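Cryptic loci regulator 2 (Schizosaccharomyces pombe 972h-, PDB 5IKJ) promotes transcriptional silencing of heterochromatin, acting upstream of histone deacetylases and supporting nucleosome positioning and gene silencing by the SHREC complex. Local coordinates at residues Phe228-Cys231 and Lys232-Tyr236; Leu459-Arg462 and Leu463-Val466. All blocks are in the same frame, centred on the assembly; numbering follows the deposited sequence.

Interaction 1, near the end of helix 214-237, precedes interaction 2, the opening of helix 461-469, along the chain, and their centres are about 14 Å apart. They nevertheless touch: the carbonyl O of Tyr236 lies 3.1 Å from Arg461 NH1, a probable hydrogen bond, and Thr235 O packs against Arg462 CB. Interaction 1 is the more central, about 5 Å from the centre of the chain, against about 18 Å for interaction 2. Both pack on the large mixed sheet, residues 228-236 on strands 377-384 and 387-390 and residues 459-466 on strands 394-397 and 411-419. The end of helix 214-237 thus meets the start of helix 461-469 beside a shared sheet.

Interaction 1: residues Phe228-Cys231 and Lys232-Tyr236; sequences FHEC and KDDTY
The ring of Phe228 takes Lys232 CD obliquely, CE2 to CD 4.2 Å, one helical turn apart, while His229 CD2 lies in its plane at the edge. Phe228 CD2 in turn sits over the centre of one face of the His229 imidazole. The Lys232 chain runs alongside the phenyl group and bends only at its last torsion (chi4 67°), which sets NZ 3.6 Å above one face of the Tyr236 ring, offset toward the rim; NZ is hydrogen-bonded to the backbone of another protein's chain. Along the backbone Lys232 N gives a nearly straight bond to Phe228 O (2.8 Å, 167°), followed by Asp233 N to His229 O and Asp234 N to Glu230 O. Near the helix end a wider pi-type turn forms at 233-236. Here Thr235 OG1 donates to Cys231 O at 3.0 Å from above the carbonyl plane, supplementing a weak bond from Thr235 N. The carboxylates of Glu230 and Asp234 stand 4.5 Å apart (OE2 to OD2), and a water donates to both oxygens. Salt bridges from Glu230 to Lys388 and from Asp234 to Arg264 probably offset the crowding of negative charge. Helix 214-237 packs through Phe228 and Cys231 on Tyr380 of strand 377-384, through Glu230, Cys231 and Thr235 on Trp390 of strand 387-390, and through Lys232, Asp233 and Tyr236 on Gln75 of helix 75-82.

Interaction 2: residues Leu459-Arg462 and Leu463-Val466; sequences LPRR and LQMV
Leu459 CB rests against Gln464 CG at 3.8 Å and Leu463 CB at 4.2 Å, just ahead of helix 461-469. Its carbonyl O faces the amide of Gln464, with NE2 3.0 Å away; NE2 also makes a weak hydrogen bond to Leu456 O. Replacing Gln464 by an alanine, which ends at CB, is likely to leave Leu459 CB without its CG neighbour and to remove the weak amide bond to Leu456 O. Pro460 takes the N-cap position, and its carbonyl O accepts Gln464 N at 2.9 Å nearly along the C=O axis, while ring atom CG lies alongside Leu463 CD1 at 4.0 Å, the two side chains pointing the same way. This first turn of the helix belongs to the Clr2 family region, of the SH3 clan, and packs through Pro460 and Leu463 on strand 411-419. Arg461 bends at its second torsion (chi2 -123°), turning one guanidinium face to Met465 CG, 4.0 Å from NE and offset toward the rim; NH1 reaches Tyr236 O. The backbone O of Arg461 takes Met465 N at 3.0 Å. Arg462 stretches out from the helix to salt bridges with Asp393 and Glu497, while its carbonyl O accepts Val466 N and Val466 CG2 packs 3.3 Å from that same oxygen.

Interaction 1: residues Phe228-Cys231 and Lys232-Tyr236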
loop_
_atom_site.group_PDB
_atom_site.type_symbol
_atom_site.label_atom_id
_atom_site.label_comp_id
_atom_site.label_asym_id
_atom_site.label_seq_id
_atom_site.Cartn_x
_atom_site.Cartn_y
_atom_site.Cartn_z
ATOM N N PHE A 228 1.784 -0.765 0.988
ATOM C CA PHE A 228 0.720 -0.528 1.959
ATOM C C PHE A 228 -0.251 0.528 1.450
ATOM O O PHE A 228 -1.473 0.351 1.513
ATOM C CB PHE A 228 1.318 -0.099 3.300
ATOM C CG PHE A 228 0.311 0.479 4.253
ATOM C CD1 PHE A 228 -0.477 -0.347 5.035
ATOM C CD2 PHE A 228 0.153 1.852 4.367
ATOM C CE1 PHE A 228 -1.405 0.181 5.910
ATOM C CE2 PHE A 228 -0.775 2.386 5.241
ATOM C CZ PHE A 228 -1.555 1.550 6.014
ATOM N N HIS A 229 0.280 1.638 0.934
ATOM C CA HIS A 229 -0.580 2.723 0.476
ATOM C C HIS A 229 -1.257 2.388 -0.847
ATOM O O HIS A 229 -2.366 2.866 -1.109
ATOM C CB HIS A 229 0.228 4.012 0.366
ATOM C CG HIS A 229 0.501 4.656 1.688
ATOM N ND1 HIS A 229 -0.491 5.237 2.448
ATOM C CD2 HIS A 229 1.647 4.800 2.394
ATOM C CE1 HIS A 229 0.032 5.715 3.563
ATOM N NE2 HIS A 229 1.329 5.465 3.554
ATOM N N GLU A 230 -0.616 1.578 -1.692
ATOM C CA GLU A 230 -1.309 1.059 -2.867
ATOM C C GLU A 230 -2.486 0.186 -2.452
ATOM O O GLU A 230 -3.566 0.253 -3.051
ATOM C CB GLU A 230 -0.339 0.266 -3.744
ATOM C CG GLU A 230 -0.927 -0.171 -5.077
ATOM C CD GLU A 230 0.020 -1.047 -5.872
ATOM O OE1 GLU A 230 1.237 -1.025 -5.581
ATOM O OE2 GLU A 230 -0.451 -1.758 -6.786
ATOM N N CYS A 231 -2.290 -0.639 -1.423
ATOM C CA CYS A 231 -3.375 -1.453 -0.889
ATOM C C CYS A 231 -4.482 -0.577 -0.321
ATOM O O CYS A 231 -5.661 -0.740 -0.658
ATOM C CB CYS A 231 -2.818 -2.384 0.187
ATOM S SG CYS A 231 -4.011 -3.519 0.879
ATOM N N LYS A 232 -4.115 0.363 0.549
ATOM C CA LYS A 232 -5.102 1.246 1.158
ATOM C C LYS A 232 -5.893 2.001 0.098
ATOM O O LYS A 232 -7.114 2.155 0.215
ATOM C CB LYS A 232 -4.402 2.220 2.106
ATOM C CG LYS A 232 -5.329 2.954 3.058
ATOM C CD LYS A 232 -4.533 3.798 4.044
ATOM C CE LYS A 232 -5.432 4.645 4.932
ATOM N NZ LYS A 232 -6.255 3.827 5.867
ATOM N N ASP A 233 -5.217 2.474 -0.952
ATOM C CA ASP A 233 -5.915 3.220 -1.993
ATOM C C ASP A 233 -6.850 2.319 -2.790
ATOM O O ASP A 233 -7.953 2.737 -3.160
ATOM C CB ASP A 233 -4.905 3.900 -2.920
ATOM C CG ASP A 233 -4.110 4.987 -2.220
ATOM O OD1 ASP A 233 -4.522 5.416 -1.122
ATOM O OD2 ASP A 233 -3.075 5.415 -2.773
ATOM N N ASP A 234 -6.436 1.078 -3.055
ATOM C CA ASP A 234 -7.261 0.165 -3.838
ATOM C C ASP A 234 -8.456 -0.369 -3.057
ATOM O O ASP A 234 -9.384 -0.912 -3.668
ATOM C CB ASP A 234 -6.414 -1.008 -4.339
ATOM C CG ASP A 234 -5.561 -0.642 -5.540
ATOM O OD1 ASP A 234 -5.501 0.556 -5.891
ATOM O OD2 ASP A 234 -4.946 -1.554 -6.132
ATOM N N THR A 235 -8.458 -0.240 -1.728
ATOM C CA THR A 235 -9.540 -0.768 -0.910
ATOM C C THR A 235 -10.188 0.258 0.010
ATOM O O THR A 235 -11.267 -0.025 0.542
ATOM C CB THR A 235 -9.042 -1.940 -0.048
ATOM O OG1 THR A 235 -8.082 -1.466 0.903
ATOM C CG2 THR A 235 -8.402 -3.017 -0.915
ATOM N N TYR A 236 -9.581 1.429 0.211
ATOM C CA TYR A 236 -10.109 2.405 1.156
ATOM C C TYR A 236 -10.170 3.806 0.554
ATOM O O TYR A 236 -11.227 4.444 0.573
ATOM C CB TYR A 236 -9.259 2.407 2.431
ATOM C CG TYR A 236 -9.571 3.528 3.396
ATOM C CD1 TYR A 236 -10.617 3.421 4.303
ATOM C CD2 TYR A 236 -8.808 4.686 3.412
ATOM C CE1 TYR A 236 -10.900 4.441 5.190
ATOM C CE2 TYR A 236 -9.084 5.712 4.294
ATOM C CZ TYR A 236 -10.130 5.584 5.181
ATOM O OH TYR A 236 -10.404 6.605 6.060
HETATM O O HOH W 1 -2.873 -0.737 -7.881
#

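Interaction 2: residues Leu459-Arg462 and Leu463-Val466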
loop_
_atom_site.group_PDB
_atom_site.type_symbol
_atom_site.label_atom_id
_atom_site.label_comp_id
_atom_site.label_asym_id
_atom_site.label_seq_id
_atom_site.Cartn_x
_atom_site.Cartn_y
_atom_site.Cartn_z
ATOM N N LEU A 459 -19.762 -0.636 8.277
ATOM C CA LEU A 459 -19.273 -0.955 6.945
ATOM C C LEU A 459 -17.874 -0.384 6.738
ATOM O O LEU A 459 -17.503 0.609 7.370
ATOM C CB LEU A 459 -20.206 -0.383 5.880
ATOM C CG LEU A 459 -21.618 -0.959 5.789
ATOM C CD1 LEU A 459 -22.432 -0.174 4.778
ATOM C CD2 LEU A 459 -21.583 -2.425 5.413
ATOM N N PRO A 460 -17.067 -0.989 5.869
ATOM C CA PRO A 460 -15.838 -0.323 5.436
ATOM C C PRO A 460 -16.156 0.927 4.632
ATOM O O PRO A 460 -17.228 1.064 4.037
ATOM C CB PRO A 460 -15.132 -1.379 4.577
ATOM C CG PRO A 460 -16.198 -2.346 4.191
ATOM C CD PRO A 460 -17.177 -2.352 5.322
ATOM N N ARG A 461 -15.197 1.855 4.626
ATOM C CA ARG A 461 -15.410 3.139 3.965
ATOM C C ARG A 461 -15.843 2.949 2.517
ATOM O O ARG A 461 -16.701 3.684 2.013
ATOM C CB ARG A 461 -14.134 3.976 4.034
ATOM C CG ARG A 461 -14.348 5.446 3.722
ATOM C CD ARG A 461 -13.472 5.900 2.572
ATOM N NE ARG A 461 -13.755 7.280 2.188
ATOM C CZ ARG A 461 -13.384 7.828 1.035
ATOM N NH1 ARG A 461 -12.718 7.114 0.136
ATOM N NH2 ARG A 461 -13.685 9.093 0.776
ATOM N N ARG A 462 -15.259 1.964 1.832
ATOM C CA ARG A 462 -15.607 1.710 0.438
ATOM C C ARG A 462 -17.105 1.478 0.278
ATOM O O ARG A 462 -17.742 2.056 -0.609
ATOM C CB ARG A 462 -14.808 0.510 -0.074
ATOM C CG ARG A 462 -15.086 0.103 -1.512
ATOM C CD ARG A 462 -14.231 -1.101 -1.878
ATOM N NE ARG A 462 -14.296 -1.451 -3.293
ATOM C CZ ARG A 462 -13.630 -2.467 -3.837
ATOM N NH1 ARG A 462 -12.852 -3.235 -3.084
ATOM N NH2 ARG A 462 -13.741 -2.720 -5.133
ATOM N N LEU A 463 -17.688 0.633 1.132
ATOM C CA LEU A 463 -19.113 0.338 1.025
ATOM C C LEU A 463 -19.975 1.478 1.554
ATOM O O LEU A 463 -21.082 1.696 1.047
ATOM C CB LEU A 463 -19.439 -0.960 1.764
ATOM C CG LEU A 463 -18.905 -2.250 1.135
ATOM C CD1 LEU A 463 -19.296 -3.456 1.977
ATOM C CD2 LEU A 463 -19.402 -2.428 -0.296
ATOM N N GLN A 464 -19.500 2.208 2.566
ATOM C CA GLN A 464 -20.215 3.401 3.007
ATOM C C GLN A 464 -20.409 4.376 1.854
ATOM O O GLN A 464 -21.474 4.988 1.719
ATOM C CB GLN A 464 -19.458 4.083 4.147
ATOM C CG GLN A 464 -19.425 3.307 5.454
ATOM C CD GLN A 464 -18.587 4.002 6.513
ATOM O OE1 GLN A 464 -17.962 5.029 6.249
ATOM N NE2 GLN A 464 -18.569 3.442 7.718
ATOM N N MET A 465 -19.385 4.532 1.011
ATOM C CA MET A 465 -19.475 5.470 -0.102
ATOM C C MET A 465 -20.383 4.935 -1.202
ATOM O O MET A 465 -21.170 5.689 -1.785
ATOM C CB MET A 465 -18.076 5.762 -0.645
ATOM C CG MET A 465 -17.200 6.566 0.306
ATOM S SD MET A 465 -17.795 8.249 0.582
ATOM C CE MET A 465 -17.722 8.928 -1.076
ATOM N N VAL A 466 -20.290 3.637 -1.503
ATOM C CA VAL A 466 -21.200 3.038 -2.475
ATOM C C VAL A 466 -22.644 3.237 -2.041
ATOM O O VAL A 466 -23.536 3.419 -2.878
ATOM C CB VAL A 466 -20.870 1.543 -2.671
ATOM C CG1 VAL A 466 -21.922 0.860 -3.541
ATOM C CG2 VAL A 466 -19.492 1.382 -3.293
#